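PDB 2GPY: O-methyltransferase from Bacillus halodurans, which is a putative O-methyltransferase, probably transferring a methyl group from S-adenosylmethionine to a hydroxyl of a substrate not yet identified. Local coordinates for residues Q15-R19 / L40-E44; V82-E88 / E108-A114; H194-T199 / I210-R214. All blocks are in the same frame, centred on the assembly; numbering follows the deposited sequence.

Contact 1 (Q15-R19 / L40-E44); sequences QIPAR and LLGME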
ATOM      1  N   GLN B  15      17.246   1.809  -7.441  1.00 60.41           N
ATOM      2  CA  GLN B  15      16.881   1.008  -6.268  1.00 58.42           C
ATOM      3  C   GLN B  15      16.477  -0.436  -6.626  1.00 58.87           C
ATOM      4  O   GLN B  15      15.291  -0.790  -6.582  1.00 58.72           O
ATOM      5  CB  GLN B  15      15.772   1.709  -5.464  1.00 58.46           C
ATOM      6  CG  GLN B  15      15.670   1.234  -4.011  1.00 56.11           C
ATOM      7  CD  GLN B  15      14.517   1.867  -3.229  1.00 55.63           C
ATOM      8  OE1 GLN B  15      14.490   1.799  -2.003  1.00 48.05           O
ATOM      9  NE2 GLN B  15      13.559   2.465  -3.936  1.00 51.97           N
ATOM     10  N   ILE B  16      17.470  -1.263  -6.967  1.00 58.47           N
ATOM     11  CA  ILE B  16      17.231  -2.629  -7.467  1.00 58.07           C
ATOM     12  C   ILE B  16      18.299  -3.616  -6.971  1.00 57.18           C
ATOM     13  O   ILE B  16      19.475  -3.452  -7.286  1.00 57.83           O
ATOM     14  CB  ILE B  16      17.182  -2.671  -9.028  1.00 58.11           C
ATOM     15  CG1 ILE B  16      18.466  -2.090  -9.653  1.00 59.16           C
ATOM     16  CG2 ILE B  16      15.965  -1.923  -9.556  1.00 58.34           C
ATOM     17  CD1 ILE B  16      18.551  -2.211 -11.192  1.00 58.76           C
ATOM     18  N   PRO B  17      17.898  -4.633  -6.182  1.00 56.07           N
ATOM     19  CA  PRO B  17      18.806  -5.736  -5.831  1.00 55.01           C
ATOM     20  C   PRO B  17      18.824  -6.866  -6.868  1.00 53.99           C
ATOM     21  O   PRO B  17      17.818  -7.101  -7.535  1.00 53.19           O
ATOM     22  CB  PRO B  17      18.225  -6.273  -4.521  1.00 55.20           C
ATOM     23  CG  PRO B  17      16.838  -5.716  -4.420  1.00 55.19           C
ATOM     24  CD  PRO B  17      16.575  -4.790  -5.561  1.00 55.83           C
ATOM     25  N   ALA B  18      19.955  -7.568  -6.976  1.00 52.74           N
ATOM     26  CA  ALA B  18      20.075  -8.715  -7.893  1.00 51.53           C
ATOM     27  C   ALA B  18      19.052  -9.819  -7.604  1.00 50.37           C
ATOM     28  O   ALA B  18      18.718 -10.110  -6.445  1.00 49.82           O
ATOM     29  CB  ALA B  18      21.492  -9.287  -7.873  1.00 52.14           C
ATOM     30  N   ARG B  19      18.532 -10.409  -8.674  1.00 49.01           N
ATOM     31  CA  ARG B  19      17.602 -11.517  -8.547  1.00 47.73           C
ATOM     32  C   ARG B  19      18.429 -12.809  -8.648  1.00 46.94           C
ATOM     33  O   ARG B  19      19.606 -12.765  -8.997  1.00 46.43           O
ATOM     34  CB  ARG B  19      16.519 -11.443  -9.638  1.00 47.56           C
ATOM     35  CG  ARG B  19      15.338 -10.443  -9.403  1.00 45.37           C
ATOM     36  CD  ARG B  19      15.722  -8.986  -9.642  1.00 42.51           C
ATOM     37  NE  ARG B  19      16.139  -8.735 -11.024  1.00 40.42           N
ATOM     38  CZ  ARG B  19      17.129  -7.920 -11.388  1.00 42.05           C
ATOM     39  NH1 ARG B  19      17.836  -7.259 -10.473  1.00 40.75           N
ATOM     40  NH2 ARG B  19      17.426  -7.777 -12.674  1.00 41.09           N
ATOM     41  N   LEU B  40      11.036  -3.695 -14.148  1.00 41.77           N
ATOM     42  CA  LEU B  40      11.718  -4.058 -12.917  1.00 41.67           C
ATOM     43  C   LEU B  40      11.408  -3.144 -11.719  1.00 41.13           C
ATOM     44  O   LEU B  40      11.197  -3.634 -10.603  1.00 40.03           O
ATOM     45  CB  LEU B  40      13.222  -4.082 -13.182  1.00 41.90           C
ATOM     46  CG  LEU B  40      14.145  -4.828 -12.226  1.00 44.58           C
ATOM     47  CD1 LEU B  40      15.530  -4.964 -12.871  1.00 48.56           C
ATOM     48  CD2 LEU B  40      14.262  -4.118 -10.927  1.00 50.05           C
ATOM     49  N   LEU B  41      11.452  -1.828 -11.924  1.00 40.32           N
ATOM     50  CA  LEU B  41      11.113  -0.905 -10.835  1.00 41.01           C
ATOM     51  C   LEU B  41       9.694  -1.000 -10.337  1.00 40.82           C
ATOM     52  O   LEU B  41       9.487  -0.959  -9.133  1.00 42.16           O
ATOM     53  CB  LEU B  41      11.502   0.540 -11.141  1.00 42.10           C
ATOM     54  CG  LEU B  41      12.527   0.947 -10.058  1.00 44.61           C
ATOM     55  CD1 LEU B  41      13.933   0.876 -10.546  1.00 47.61           C
ATOM     56  CD2 LEU B  41      12.237   2.329  -9.543  1.00 47.84           C
ATOM     57  N   GLY B  42       8.725  -1.144 -11.237  1.00 40.11           N
ATOM     58  CA  GLY B  42       7.333  -1.408 -10.837  1.00 40.11           C
ATOM     59  C   GLY B  42       7.200  -2.710 -10.055  1.00 41.12           C
ATOM     60  O   GLY B  42       6.420  -2.806  -9.093  1.00 40.61           O
HETATM   61  N   MSE B  43       7.934  -3.730 -10.497  1.00 40.07           N
HETATM   62  CA  MSE B  43       7.836  -5.047  -9.873  1.00 39.88           C
HETATM   63  C   MSE B  43       8.360  -4.963  -8.443  1.00 39.20           C
HETATM   64  O   MSE B  43       7.757  -5.508  -7.521  1.00 37.92           O
HETATM   65  CB  MSE B  43       8.614  -6.112 -10.691  1.00 40.01           C
HETATM   66  CG  MSE B  43       8.733  -7.425  -9.908  1.00 42.60           C
HETATM   67 SE   MSE B  43       6.961  -8.250  -9.756  1.00 58.52          SE
HETATM   68  CE  MSE B  43       6.977  -8.767 -11.033  1.00 20.82           C
ATOM     69  N   GLU B  44       9.507  -4.313  -8.253  1.00 39.07           N
ATOM     70  CA  GLU B  44      10.088  -4.236  -6.912  1.00 40.93           C
ATOM     71  C   GLU B  44       9.145  -3.488  -5.965  1.00 40.73           C
ATOM     72  O   GLU B  44       8.960  -3.876  -4.802  1.00 39.25           O
ATOM     73  CB  GLU B  44      11.465  -3.572  -6.947  1.00 41.07           C
ATOM     74  CG  GLU B  44      12.515  -4.422  -7.687  1.00 45.31           C
ATOM     75  CD  GLU B  44      12.869  -5.737  -6.957  1.00 48.82           C
ATOM     76  OE1 GLU B  44      12.730  -5.811  -5.718  1.00 49.30           O
ATOM     77  OE2 GLU B  44      13.296  -6.695  -7.634  1.00 50.87           O
TER
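L40 divides its two methyls between two residues of the 15-19 loop. CD1 rests over one face of the R19 guanidinium, displaced toward its rim, 3.4 Å from R19 NH2. CD2 turns instead to I16, whose side chain it meets at about a right angle, 3.8 Å from I16 CB; the modelled gap to I16 CG2 is implausibly small and is doubtful. I16 CG2 also touches L41 CD1 at 3.6 Å. A turn further along the helix, the E44 carboxylate approaches the loop without bonding to it: OE1 lies 4.0 Å from P17 CD, and OE2 lies 3.9 Å from R19 CD. R19 NE and E44 OE2 are 4.9 Å apart, close enough that their opposite charges may attract weakly, but the salt bridge of E44 OE2 is made with R71 of helix 67-75.

In the fold, this surface contact lays the linker between helices 9-13 and 21-32 against the first turn of helix 40-53, the helix that leads into strand 57-61 of the Rossmann-like sheet. What presents the guanidinium to L40 is the curl of the arginine chain: bends at chi2 (76°) and chi3 (62°) swing the group back over its own loop, where NH1 donates to P17 O at 2.9 Å with an N-H...O angle of 157°. That oxygen lies in the guanidinium plane, and the bond therefore limits how the flat group can turn. NH2 is held further by a salt bridge to E27 on helix 21-32. At the start of the loop, Q15 uses its backbone O to accept from R200 of the second subunit and its OE1 to accept from the backbone N of that subunit's I201, while the same R200 packs on L41 and E44.

Contact 2 (V82-E88 / E108-A114); sequences VSIERDE and ELLFGDA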
ATOM      1  N   VAL B  82      -2.915 -18.316  -7.656  1.00 36.25           N
ATOM      2  CA  VAL B  82      -3.600 -18.997  -8.742  1.00 36.21           C
ATOM      3  C   VAL B  82      -3.403 -18.056  -9.933  1.00 35.63           C
ATOM      4  O   VAL B  82      -3.609 -16.855  -9.799  1.00 35.32           O
ATOM      5  CB  VAL B  82      -5.093 -19.185  -8.453  1.00 35.57           C
ATOM      6  CG1 VAL B  82      -5.804 -19.813  -9.678  1.00 36.55           C
ATOM      7  CG2 VAL B  82      -5.291 -20.071  -7.221  1.00 37.16           C
ATOM      8  N   SER B  83      -2.992 -18.569 -11.087  1.00 34.70           N
ATOM      9  CA  SER B  83      -2.791 -17.686 -12.255  1.00 35.45           C
ATOM     10  C   SER B  83      -3.331 -18.315 -13.554  1.00 36.38           C
ATOM     11  O   SER B  83      -3.222 -19.523 -13.739  1.00 36.63           O
ATOM     12  CB  SER B  83      -1.303 -17.374 -12.395  1.00 36.15           C
ATOM     13  OG  SER B  83      -1.037 -16.400 -13.422  1.00 36.32           O
ATOM     14  N   ILE B  84      -3.917 -17.496 -14.433  1.00 35.76           N
ATOM     15  CA  ILE B  84      -4.646 -17.978 -15.585  1.00 35.80           C
ATOM     16  C   ILE B  84      -3.975 -17.443 -16.844  1.00 35.97           C
ATOM     17  O   ILE B  84      -3.624 -16.269 -16.900  1.00 36.06           O
ATOM     18  CB  ILE B  84      -6.114 -17.518 -15.574  1.00 35.95           C
ATOM     19  CG1 ILE B  84      -6.847 -18.047 -14.338  1.00 36.16           C
ATOM     20  CG2 ILE B  84      -6.820 -18.070 -16.806  1.00 34.65           C
ATOM     21  CD1 ILE B  84      -8.255 -17.396 -14.150  1.00 35.70           C
ATOM     22  N   GLU B  85      -3.739 -18.328 -17.809  1.00 35.73           N
ATOM     23  CA  GLU B  85      -3.111 -17.958 -19.078  1.00 36.09           C
ATOM     24  C   GLU B  85      -3.831 -18.629 -20.251  1.00 36.28           C
ATOM     25  O   GLU B  85      -4.107 -19.823 -20.221  1.00 36.27           O
ATOM     26  CB  GLU B  85      -1.625 -18.360 -19.062  1.00 36.76           C
ATOM     27  CG  GLU B  85      -0.843 -18.123 -20.392  1.00 38.17           C
ATOM     28  CD  GLU B  85      -0.940 -16.686 -20.871  1.00 39.19           C
ATOM     29  OE1 GLU B  85      -0.757 -15.730 -20.058  1.00 40.33           O
ATOM     30  OE2 GLU B  85      -1.226 -16.517 -22.060  1.00 41.13           O
ATOM     31  N   ARG B  86      -4.101 -17.863 -21.294  1.00 36.37           N
ATOM     32  CA  ARG B  86      -4.785 -18.408 -22.445  1.00 38.34           C
ATOM     33  C   ARG B  86      -3.880 -18.859 -23.589  1.00 37.71           C
ATOM     34  O   ARG B  86      -4.324 -19.616 -24.441  1.00 37.51           O
ATOM     35  CB  ARG B  86      -5.854 -17.422 -22.943  1.00 40.10           C
ATOM     36  CG  ARG B  86      -5.325 -16.177 -23.637  1.00 44.21           C
ATOM     37  CD  ARG B  86      -6.356 -15.735 -24.715  1.00 53.06           C
ATOM     38  NE  ARG B  86      -6.028 -14.419 -25.261  1.00 58.05           N
ATOM     39  CZ  ARG B  86      -6.876 -13.619 -25.908  1.00 60.68           C
ATOM     40  NH1 ARG B  86      -8.142 -13.976 -26.106  1.00 62.56           N
ATOM     41  NH2 ARG B  86      -6.452 -12.443 -26.355  1.00 62.53           N
ATOM     42  N   ASP B  87      -2.623 -18.405 -23.623  1.00 37.67           N
ATOM     43  CA  ASP B  87      -1.710 -18.798 -24.711  1.00 38.67           C
ATOM     44  C   ASP B  87      -1.021 -20.112 -24.342  1.00 37.86           C
ATOM     45  O   ASP B  87      -0.300 -20.156 -23.345  1.00 37.03           O
ATOM     46  CB  ASP B  87      -0.661 -17.694 -24.980  1.00 39.32           C
ATOM     47  CG  ASP B  87       0.323 -18.077 -26.074  1.00 42.18           C
ATOM     48  OD1 ASP B  87       1.210 -18.918 -25.851  1.00 42.62           O
ATOM     49  OD2 ASP B  87       0.208 -17.556 -27.199  1.00 49.06           O
ATOM     50  N   GLU B  88      -1.209 -21.162 -25.152  1.00 37.77           N
ATOM     51  CA  GLU B  88      -0.771 -22.505 -24.750  1.00 36.75           C
ATOM     52  C   GLU B  88       0.745 -22.626 -24.588  1.00 37.85           C
ATOM     53  O   GLU B  88       1.221 -23.260 -23.639  1.00 37.16           O
ATOM     54  CB  GLU B  88      -1.318 -23.605 -25.676  1.00 37.96           C
ATOM     55  CG  GLU B  88      -1.277 -24.989 -25.034  1.00 37.25           C
ATOM     56  CD  GLU B  88      -2.158 -26.013 -25.747  1.00 45.88           C
ATOM     57  OE1 GLU B  88      -2.511 -25.839 -26.946  1.00 40.74           O
ATOM     58  OE2 GLU B  88      -2.436 -27.056 -25.114  1.00 45.82           O
ATOM     59  N   GLU B 108      -0.579 -22.247  -8.579  1.00 35.90           N
ATOM     60  CA  GLU B 108      -1.473 -23.110  -9.366  1.00 37.67           C
ATOM     61  C   GLU B 108      -1.718 -22.436 -10.719  1.00 37.37           C
ATOM     62  O   GLU B 108      -2.261 -21.347 -10.772  1.00 36.38           O
ATOM     63  CB  GLU B 108      -2.812 -23.332  -8.647  1.00 37.65           C
ATOM     64  CG  GLU B 108      -3.769 -24.240  -9.448  1.00 39.35           C
ATOM     65  CD  GLU B 108      -5.146 -24.420  -8.806  1.00 40.72           C
ATOM     66  OE1 GLU B 108      -5.400 -23.893  -7.698  1.00 45.55           O
ATOM     67  OE2 GLU B 108      -5.984 -25.111  -9.427  1.00 45.84           O
ATOM     68  N   LEU B 109      -1.307 -23.076 -11.805  1.00 35.75           N
ATOM     69  CA  LEU B 109      -1.453 -22.447 -13.109  1.00 35.56           C
ATOM     70  C   LEU B 109      -2.628 -23.062 -13.845  1.00 35.27           C
ATOM     71  O   LEU B 109      -2.727 -24.282 -13.982  1.00 36.01           O
ATOM     72  CB  LEU B 109      -0.188 -22.616 -13.968  1.00 35.97           C
ATOM     73  CG  LEU B 109       1.104 -22.015 -13.431  1.00 36.81           C
ATOM     74  CD1 LEU B 109       2.198 -22.232 -14.500  1.00 37.62           C
ATOM     75  CD2 LEU B 109       0.905 -20.511 -13.114  1.00 37.17           C
ATOM     76  N   LEU B 110      -3.498 -22.200 -14.334  1.00 35.01           N
ATOM     77  CA  LEU B 110      -4.652 -22.643 -15.069  1.00 35.16           C
ATOM     78  C   LEU B 110      -4.476 -22.221 -16.522  1.00 35.26           C
ATOM     79  O   LEU B 110      -4.068 -21.104 -16.828  1.00 35.33           O
ATOM     80  CB  LEU B 110      -5.935 -22.063 -14.474  1.00 35.47           C
ATOM     81  CG  LEU B 110      -6.298 -22.481 -13.036  1.00 36.49           C
ATOM     82  CD1 LEU B 110      -7.623 -21.858 -12.632  1.00 37.83           C
ATOM     83  CD2 LEU B 110      -6.368 -23.990 -12.907  1.00 38.34           C
ATOM     84  N   PHE B 111      -4.742 -23.157 -17.408  1.00 35.10           N
ATOM     85  CA  PHE B 111      -4.700 -22.876 -18.804  1.00 34.33           C
ATOM     86  C   PHE B 111      -6.121 -22.683 -19.267  1.00 34.67           C
ATOM     87  O   PHE B 111      -6.913 -23.631 -19.271  1.00 35.06           O
ATOM     88  CB  PHE B 111      -4.079 -24.058 -19.528  1.00 34.58           C
ATOM     89  CG  PHE B 111      -4.184 -23.968 -21.001  1.00 34.25           C
ATOM     90  CD1 PHE B 111      -3.702 -22.849 -21.672  1.00 32.56           C
ATOM     91  CD2 PHE B 111      -4.764 -25.011 -21.736  1.00 35.09           C
ATOM     92  CE1 PHE B 111      -3.795 -22.778 -23.074  1.00 36.56           C
ATOM     93  CE2 PHE B 111      -4.860 -24.928 -23.106  1.00 35.80           C
ATOM     94  CZ  PHE B 111      -4.368 -23.799 -23.776  1.00 35.09           C
ATOM     95  N   GLY B 112      -6.430 -21.487 -19.738  1.00 34.73           N
ATOM     96  CA  GLY B 112      -7.762 -21.258 -20.274  1.00 35.47           C
ATOM     97  C   GLY B 112      -8.019 -19.806 -20.504  1.00 36.02           C
ATOM     98  O   GLY B 112      -7.191 -18.968 -20.199  1.00 34.52           O
ATOM     99  N   ASP B 113      -9.192 -19.514 -21.053  1.00 36.66           N
ATOM    100  CA  ASP B 113      -9.659 -18.149 -21.200  1.00 38.96           C
ATOM    101  C   ASP B 113     -10.329 -17.725 -19.892  1.00 38.87           C
ATOM    102  O   ASP B 113     -11.354 -18.305 -19.505  1.00 38.98           O
ATOM    103  CB  ASP B 113     -10.678 -18.111 -22.344  1.00 40.12           C
ATOM    104  CG  ASP B 113     -11.146 -16.699 -22.680  1.00 43.07           C
ATOM    105  OD1 ASP B 113     -11.357 -15.878 -21.767  1.00 48.12           O
ATOM    106  OD2 ASP B 113     -11.330 -16.436 -23.888  1.00 49.78           O
ATOM    107  N   ALA B 114      -9.782 -16.714 -19.218  1.00 39.42           N
ATOM    108  CA  ALA B 114     -10.322 -16.273 -17.922  1.00 40.08           C
ATOM    109  C   ALA B 114     -11.800 -15.907 -17.958  1.00 41.08           C
ATOM    110  O   ALA B 114     -12.502 -16.082 -16.969  1.00 40.92           O
ATOM    111  CB  ALA B 114      -9.496 -15.112 -17.353  1.00 40.71           C
TER
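Strands V82-E85 and E108-F111 run in parallel as neighbours at one end of the sheet, 108-111 belonging to its outermost strand within the chain, and their N-to-C directions diverge by 24°. Four backbone bonds of 2.8-3.0 Å form the ladder: S83 N to E108 O, L110 N to S83 O, E85 N to L110 O and G112 N to E85 O, the last carrying the pairing just beyond the strand. CA-H...O contacts to the same carbonyls lie between them.

On the face bearing V82, I84 and L110, the CG1 methyl of V82 meets L110 CD1, and I84 CG2 bears on A114 CB at 4.0 Å where 112-114 turns back past the strand ends on this face. L121 of helix 118-122 covers V82, I84 and L110. The two strands are joined by helix 88-100, a beta-alpha-beta crossover of the Rossmann-like methyltransferase fold. That helix covers the other face, with L109 against Y91, A94 and H95, while L109 CD2 also touches S83 CB; S83 OG is bonded to E60.

F111 sends its ring across to the start of the helix, CG standing anti to the backbone N (chi1 171°). E88 CG lies 3.5 Å from F111 CZ, and the E88 carboxylate lies nearly parallel to the ring but to one side of its plane, the two planes 15° apart; Y91 also meets the ring. D87 caps this helix through OD1 to R90 N, and its own N donates to E85 OE2 at 2.8 Å, while E85 OE1 accepts from A64 N. In class I methyltransferases an acidic residue ending the second strand commonly holds the cofactor's ribose; E85 appears to occupy the equivalent position, though no cofactor is bound here to confirm it.

Contact 3 (H194-T199 / I210-R214); sequences HPQYDT and ISIKR. With ZN (zinc ion), chain J.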
ATOM      1  N   HIS B 194     -15.651   3.745  -9.929  1.00 42.50           N
ATOM      2  CA  HIS B 194     -16.326   2.489  -9.627  1.00 40.93           C
ATOM      3  C   HIS B 194     -16.623   2.422  -8.128  1.00 40.28           C
ATOM      4  O   HIS B 194     -15.692   2.495  -7.303  1.00 39.22           O
ATOM      5  CB  HIS B 194     -15.390   1.326  -9.958  1.00 40.45           C
ATOM      6  CG  HIS B 194     -16.088   0.159 -10.564  1.00 39.54           C
ATOM      7  ND1 HIS B 194     -16.812  -0.747  -9.814  1.00 38.97           N
ATOM      8  CD2 HIS B 194     -16.206  -0.233 -11.854  1.00 38.02           C
ATOM      9  CE1 HIS B 194     -17.331  -1.656 -10.618  1.00 37.58           C
ATOM     10  NE2 HIS B 194     -16.987  -1.364 -11.861  1.00 37.16           N
ATOM     11  N   PRO B 195     -17.901   2.284  -7.762  1.00 39.63           N
ATOM     12  CA  PRO B 195     -18.282   2.518  -6.365  1.00 40.45           C
ATOM     13  C   PRO B 195     -17.748   1.589  -5.253  1.00 40.14           C
ATOM     14  O   PRO B 195     -17.536   2.068  -4.132  1.00 42.29           O
ATOM     15  CB  PRO B 195     -19.815   2.491  -6.406  1.00 40.05           C
ATOM     16  CG  PRO B 195     -20.150   1.733  -7.617  1.00 39.65           C
ATOM     17  CD  PRO B 195     -19.082   2.043  -8.608  1.00 40.24           C
ATOM     18  N   GLN B 196     -17.559   0.309  -5.507  1.00 39.55           N
ATOM     19  CA  GLN B 196     -17.222  -0.598  -4.398  1.00 39.88           C
ATOM     20  C   GLN B 196     -15.719  -0.570  -4.054  1.00 38.64           C
ATOM     21  O   GLN B 196     -15.245  -1.362  -3.232  1.00 37.75           O
ATOM     22  CB  GLN B 196     -17.669  -2.033  -4.720  1.00 40.12           C
ATOM     23  CG  GLN B 196     -18.090  -2.863  -3.498  1.00 41.56           C
ATOM     24  CD  GLN B 196     -18.759  -4.202  -3.855  1.00 42.09           C
ATOM     25  OE1 GLN B 196     -18.707  -4.678  -5.001  1.00 44.75           O
ATOM     26  NE2 GLN B 196     -19.371  -4.823  -2.856  1.00 43.99           N
ATOM     27  N   TYR B 197     -14.989   0.346  -4.681  1.00 37.99           N
ATOM     28  CA  TYR B 197     -13.538   0.392  -4.532  1.00 38.39           C
ATOM     29  C   TYR B 197     -13.065   1.778  -4.239  1.00 38.67           C
ATOM     30  O   TYR B 197     -13.670   2.767  -4.654  1.00 37.71           O
ATOM     31  CB  TYR B 197     -12.842  -0.140  -5.781  1.00 38.98           C
ATOM     32  CG  TYR B 197     -13.116  -1.600  -5.936  1.00 40.60           C
ATOM     33  CD1 TYR B 197     -14.261  -2.053  -6.601  1.00 41.33           C
ATOM     34  CD2 TYR B 197     -12.277  -2.534  -5.346  1.00 41.62           C
ATOM     35  CE1 TYR B 197     -14.527  -3.425  -6.699  1.00 42.48           C
ATOM     36  CE2 TYR B 197     -12.532  -3.890  -5.450  1.00 41.71           C
ATOM     37  CZ  TYR B 197     -13.656  -4.322  -6.107  1.00 41.72           C
ATOM     38  OH  TYR B 197     -13.886  -5.691  -6.184  1.00 45.54           O
ATOM     39  N   ASP B 198     -11.983   1.811  -3.471  1.00 38.44           N
ATOM     40  CA  ASP B 198     -11.283   2.996  -3.115  1.00 38.98           C
ATOM     41  C   ASP B 198     -10.004   2.895  -3.946  1.00 38.77           C
ATOM     42  O   ASP B 198      -9.129   2.111  -3.621  1.00 37.22           O
ATOM     43  CB  ASP B 198     -10.938   2.842  -1.649  1.00 40.49           C
ATOM     44  CG  ASP B 198     -10.664   4.107  -1.009  1.00 44.26           C
ATOM     45  OD1 ASP B 198      -9.953   4.935  -1.638  1.00 49.90           O
ATOM     46  OD2 ASP B 198     -11.158   4.264   0.124  1.00 48.85           O
ATOM     47  N   THR B 199      -9.899   3.660  -5.019  1.00 38.42           N
ATOM     48  CA  THR B 199      -8.786   3.457  -5.968  1.00 39.68           C
ATOM     49  C   THR B 199      -7.859   4.669  -6.036  1.00 39.91           C
ATOM     50  O   THR B 199      -8.322   5.809  -6.153  1.00 40.36           O
ATOM     51  CB  THR B 199      -9.315   3.121  -7.387  1.00 39.45           C
ATOM     52  OG1 THR B 199     -10.074   1.905  -7.344  1.00 39.84           O
ATOM     53  CG2 THR B 199      -8.148   2.953  -8.398  1.00 40.14           C
ATOM     54  N   ILE B 210      -4.177   0.856  -7.340  1.00 41.54           N
ATOM     55  CA  ILE B 210      -4.468  -0.004  -6.187  1.00 41.19           C
ATOM     56  C   ILE B 210      -5.883   0.306  -5.760  1.00 39.93           C
ATOM     57  O   ILE B 210      -6.175   1.395  -5.257  1.00 39.29           O
ATOM     58  CB  ILE B 210      -3.506   0.256  -5.039  1.00 42.04           C
ATOM     59  CG1 ILE B 210      -2.069   0.014  -5.527  1.00 43.57           C
ATOM     60  CG2 ILE B 210      -3.798  -0.671  -3.873  1.00 42.46           C
ATOM     61  CD1 ILE B 210      -1.185   1.073  -5.046  1.00 51.29           C
ATOM     62  N   SER B 211      -6.773  -0.639  -6.025  1.00 38.81           N
ATOM     63  CA  SER B 211      -8.177  -0.480  -5.672  1.00 38.35           C
ATOM     64  C   SER B 211      -8.444  -1.290  -4.424  1.00 37.98           C
ATOM     65  O   SER B 211      -8.252  -2.504  -4.416  1.00 38.37           O
ATOM     66  CB  SER B 211      -9.071  -0.985  -6.825  1.00 38.74           C
ATOM     67  OG  SER B 211      -8.723  -0.342  -8.039  1.00 39.98           O
ATOM     68  N   ILE B 212      -8.865  -0.626  -3.352  1.00 35.26           N
ATOM     69  CA  ILE B 212      -9.142  -1.326  -2.119  1.00 34.83           C
ATOM     70  C   ILE B 212     -10.651  -1.556  -1.973  1.00 34.75           C
ATOM     71  O   ILE B 212     -11.439  -0.613  -1.952  1.00 33.27           O
ATOM     72  CB  ILE B 212      -8.631  -0.533  -0.884  1.00 34.77           C
ATOM     73  CG1 ILE B 212      -7.173  -0.068  -1.118  1.00 33.78           C
ATOM     74  CG2 ILE B 212      -8.755  -1.386   0.390  1.00 33.88           C
ATOM     75  CD1 ILE B 212      -6.584   0.693   0.118  1.00 35.71           C
ATOM     76  N   LYS B 213     -11.024  -2.818  -1.834  1.00 34.21           N
ATOM     77  CA  LYS B 213     -12.435  -3.189  -1.840  1.00 35.12           C
ATOM     78  C   LYS B 213     -13.105  -2.747  -0.556  1.00 36.12           C
ATOM     79  O   LYS B 213     -12.642  -3.058   0.552  1.00 35.25           O
ATOM     80  CB  LYS B 213     -12.606  -4.691  -2.070  1.00 34.74           C
ATOM     81  CG  LYS B 213     -14.067  -5.084  -2.306  1.00 35.44           C
ATOM     82  CD  LYS B 213     -14.177  -6.457  -2.898  1.00 34.38           C
ATOM     83  CE  LYS B 213     -15.591  -6.677  -3.422  1.00 33.29           C
ATOM     84  NZ  LYS B 213     -15.726  -8.064  -3.939  1.00 33.64           N
ATOM     85  N   ARG B 214     -14.200  -1.993  -0.725  1.00 37.78           N
ATOM     86  CA  ARG B 214     -14.965  -1.463   0.398  1.00 39.35           C
ATOM     87  C   ARG B 214     -15.793  -2.564   1.032  1.00 40.07           C
ATOM     88  O   ARG B 214     -16.081  -3.586   0.392  1.00 40.21           O
ATOM     89  CB  ARG B 214     -15.875  -0.310  -0.043  1.00 39.75           C
ATOM     90  CG  ARG B 214     -15.126   0.948  -0.438  1.00 43.20           C
ATOM     91  CD  ARG B 214     -16.046   2.157  -0.512  1.00 49.41           C
ATOM     92  NE  ARG B 214     -15.260   3.367  -0.747  1.00 55.43           N
ATOM     93  CZ  ARG B 214     -15.017   3.887  -1.949  1.00 57.94           C
ATOM     94  NH1 ARG B 214     -15.527   3.321  -3.035  1.00 59.04           N
ATOM     95  NH2 ARG B 214     -14.279   4.988  -2.065  1.00 59.59           N
TER
HETATM   96 ZN    ZN J 305     -17.816  -2.664 -13.218  0.75 38.81          ZN
HETATM   97  O   HOH W   1     -17.424  -1.460 -14.874  1.00 29.33           O
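The Y197 ring overlaps the extended chain of K213, crossing it obliquely: CE2 lies 3.5 Å from K213 CB, and OH is 3.4 Å from K213 CD. With CG beside the backbone N (chi1 -67°), the ring also reaches S211 CB, and F143 meets it edge-to-face. Cutting the tyrosine back to alanine is likely to strip the K213 methylenes of their cover and open a gap beside F143. K213 NZ continues past the ring to hydrogen-bond S147 O and V150 O.

Farther along the same face of this antiparallel hairpin, T199 OG1 and S211 OG share a hydrogen bond of 2.7 Å. D198 and I212 form the hydrogen-bonded pair, D198 N to I212 O at 2.9 Å and I212 N to D198 O at 2.8 Å. R214 extends the pairing through its N to Q196 O, and its guanidinium passes over the Y197-D198 backbone while NH1 gives P195 O a weak, bent bond (2.6 Å, 124°).

A type I turn from H194 to Y197 leads into the strand, and H194 NE2 binds zinc at 2.1 Å, with D144 and a water as further ligands. D198 OD2 lies 3.9 Å from R214 NH2, well out of the guanidinium plane, and forms a salt bridge with K51 of the second subunit. The aspartate's charge is therefore probably balanced mainly across the dimer interface, with R214 adding only a long-range attraction.

How the contacts relate
From the N terminus, contact 1 comes first, closing the loop that contains helix 21-32 and laying the 15-19 linker on helix 40-53, before the sheet begins. Contact 2 follows, closing the crossover through helix 88-100 at one end of the sheet. Contact 3 closes the short hairpin at the other end, between strands 197-202 and 208-213. The three stand in series, none nesting in or crossing another. Contacts 2 and 3 share the sheet on opposite sides of the chain's centre, their centres about 25 Å apart. Contacts 1 and 3 do not touch, yet strand 197-202 of the second subunit meets contact 1 and its helix 40-53 meets contact 3, each lying against the counterpart of the other's region.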